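Local coordinates for amyloid-like protein 1 (Homo sapiens, PDB 4RD9) that probably binds heparan sulfate chains through its largely helical E2 domain, as a member of the amyloid precursor protein family, at residues 124-129 with 192-197. Sequence-based numbering, arbitrary orientation.
Sequences RYLRAE and ELLHSE
Glu-197 turns its CG to the side of its backbone N, anti to the carbonyl carbon (chi1 -57°), and runs on extended, which carries the carboxylate across to Leu-126 and Arg-127. Arg-127 meets it with a folded chain: CG is anti to the backbone N (chi1 -165°), and bends at chi2 and chi3 bring the guanidinium round to the acid. The two side chains cross nearly at right angles, and the guanidinium and carboxylate planes are turned 79° from each other. Arg-127 NH1 and Glu-197 OE2 form a long salt bridge of 3.9 Å. Because OE2 lies well out of the guanidinium plane, no N-H points at it, and the attraction is one of charge alone. The other oxygen, Glu-197 OE1, rests 3.7 Å from CB of Leu-126, so the carboxylate lies beside the root of the leucine as well as near the arginine. Leu-126 supplies the apolar half of the contact. Its CD1 meets CD2 of Leu-194 at 4.0 Å and, a little farther off, CD1 of Leu-193 at 4.3 Å. With an alanine at Glu-197, the Arg-127 guanidinium would probably lose this nearby negative charge, and CB of Leu-126 its neighbour OE1. The contact joins the C-terminal part of helix 180-196, together with Glu-197, to helix 115-146. Leu-193 also packs on Leu-119 and Arg-123 of helix 115-146, while Leu-126 touches Val-169 of helix 148-177. On that same segment, Tyr-125 packs against helices 53-108 and 148-177, placing 124-129 among three other helices of the E2 bundle.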
loop_
_atom_site.group_PDB
_atom_site.type_symbol
_atom_site.label_atom_id
_atom_site.label_comp_id
_atom_site.label_asym_id
_atom_site.label_seq_id
_atom_site.Cartn_x
_atom_site.Cartn_y
_atom_site.Cartn_z
ATOM N N ARG A 124 25.853 -16.235 6.067
ATOM C CA ARG A 124 25.499 -14.833 6.239
ATOM C C ARG A 124 25.576 -14.084 4.915
ATOM O O ARG A 124 24.762 -13.199 4.647
ATOM C CB ARG A 124 26.408 -14.184 7.281
ATOM C CG ARG A 124 26.163 -14.702 8.691
ATOM C CD ARG A 124 27.152 -14.142 9.699
ATOM N NE ARG A 124 26.741 -14.435 11.071
ATOM C CZ ARG A 124 27.583 -14.615 12.083
ATOM N NH1 ARG A 124 28.891 -14.544 11.882
ATOM N NH2 ARG A 124 27.119 -14.877 13.296
ATOM N N TYR A 125 26.545 -14.451 4.084
ATOM C CA TYR A 125 26.726 -13.787 2.801
ATOM C C TYR A 125 25.626 -14.140 1.807
ATOM O O TYR A 125 25.072 -13.260 1.150
ATOM C CB TYR A 125 28.091 -14.133 2.209
ATOM C CG TYR A 125 28.329 -13.510 0.858
ATOM C CD1 TYR A 125 28.593 -12.149 0.737
ATOM C CD2 TYR A 125 28.290 -14.277 -0.298
ATOM C CE1 TYR A 125 28.810 -11.573 -0.496
ATOM C CE2 TYR A 125 28.508 -13.709 -1.537
ATOM C CZ TYR A 125 28.767 -12.356 -1.630
ATOM O OH TYR A 125 28.984 -11.780 -2.860
ATOM N N LEU A 126 25.322 -15.428 1.688
ATOM C CA LEU A 126 24.251 -15.876 0.806
ATOM C C LEU A 126 22.908 -15.316 1.263
ATOM O O LEU A 126 22.051 -14.978 0.447
ATOM C CB LEU A 126 24.197 -17.406 0.753
ATOM C CG LEU A 126 25.462 -18.094 0.230
ATOM C CD1 LEU A 126 25.331 -19.606 0.300
ATOM C CD2 LEU A 126 25.778 -17.638 -1.189
ATOM N N ARG A 127 22.732 -15.212 2.573
ATOM C CA ARG A 127 21.525 -14.630 3.138
ATOM C C ARG A 127 21.403 -13.171 2.712
ATOM O O ARG A 127 20.314 -12.681 2.406
ATOM C CB ARG A 127 21.556 -14.745 4.660
ATOM C CG ARG A 127 20.236 -14.501 5.352
ATOM C CD ARG A 127 19.181 -15.465 4.851
ATOM N NE ARG A 127 18.235 -15.836 5.898
ATOM C CZ ARG A 127 18.338 -16.937 6.637
ATOM N NH1 ARG A 127 19.350 -17.778 6.449
ATOM N NH2 ARG A 127 17.427 -17.203 7.566
ATOM N N ALA A 128 22.539 -12.482 2.691
ATOM C CA ALA A 128 22.580 -11.090 2.276
ATOM C C ALA A 128 22.196 -10.977 0.809
ATOM O O ALA A 128 21.463 -10.071 0.416
ATOM C CB ALA A 128 23.955 -10.504 2.514
ATOM N N GLU A 129 22.699 -11.902 -0.000
ATOM C CA GLU A 129 22.429 -11.858 -1.427
ATOM C C GLU A 129 21.021 -12.327 -1.743
ATOM O O GLU A 129 20.404 -11.862 -2.698
ATOM C CB GLU A 129 23.455 -12.687 -2.194
ATOM C CG GLU A 129 24.799 -11.993 -2.339
ATOM C CD GLU A 129 24.664 -10.591 -2.911
ATOM O OE1 GLU A 129 24.936 -10.412 -4.114
ATOM O OE2 GLU A 129 24.295 -9.663 -2.156
ATOM N N GLU A 192 22.810 -27.738 0.500
ATOM C CA GLU A 192 21.550 -27.577 1.212
ATOM C C GLU A 192 21.158 -26.103 1.258
ATOM O O GLU A 192 20.013 -25.749 0.979
ATOM C CB GLU A 192 21.645 -28.142 2.628
ATOM C CG GLU A 192 20.291 -28.329 3.286
ATOM N N LEU A 193 22.123 -25.253 1.605
ATOM C CA LEU A 193 21.929 -23.807 1.617
ATOM C C LEU A 193 21.419 -23.304 0.271
ATOM O O LEU A 193 20.401 -22.612 0.195
ATOM C CB LEU A 193 23.235 -23.090 1.961
ATOM C CG LEU A 193 23.738 -23.135 3.400
ATOM C CD1 LEU A 193 25.152 -22.574 3.472
ATOM C CD2 LEU A 193 22.799 -22.356 4.310
ATOM N N LEU A 194 22.140 -23.660 -0.789
ATOM C CA LEU A 194 21.807 -23.226 -2.139
ATOM C C LEU A 194 20.428 -23.714 -2.572
ATOM O O LEU A 194 19.689 -22.989 -3.236
ATOM C CB LEU A 194 22.868 -23.718 -3.123
ATOM C CG LEU A 194 24.272 -23.148 -2.934
ATOM C CD1 LEU A 194 25.216 -23.726 -3.972
ATOM C CD2 LEU A 194 24.236 -21.637 -3.025
ATOM N N HIS A 195 20.087 -24.942 -2.190
ATOM C CA HIS A 195 18.794 -25.524 -2.540
ATOM C C HIS A 195 17.631 -24.704 -1.994
ATOM O O HIS A 195 16.667 -24.428 -2.706
ATOM C CB HIS A 195 18.694 -26.962 -2.028
ATOM N N SER A 196 17.734 -24.311 -0.730
ATOM C CA SER A 196 16.648 -23.612 -0.053
ATOM C C SER A 196 16.471 -22.171 -0.538
ATOM O O SER A 196 15.382 -21.603 -0.427
ATOM C CB SER A 196 16.881 -23.627 1.459
ATOM O OG SER A 196 18.194 -23.204 1.781
ATOM N N GLU A 197 17.535 -21.591 -1.087
ATOM C CA GLU A 197 17.536 -20.181 -1.464
ATOM C C GLU A 197 17.697 -19.983 -2.972
ATOM O O GLU A 197 16.759 -19.568 -3.654
ATOM C CB GLU A 197 18.647 -19.448 -0.709
ATOM C CG GLU A 197 18.542 -19.580 0.803
ATOM C CD GLU A 197 19.784 -19.092 1.519
ATOM O OE1 GLU A 197 20.837 -18.971 0.860
ATOM O OE2 GLU A 197 19.709 -18.829 2.739
#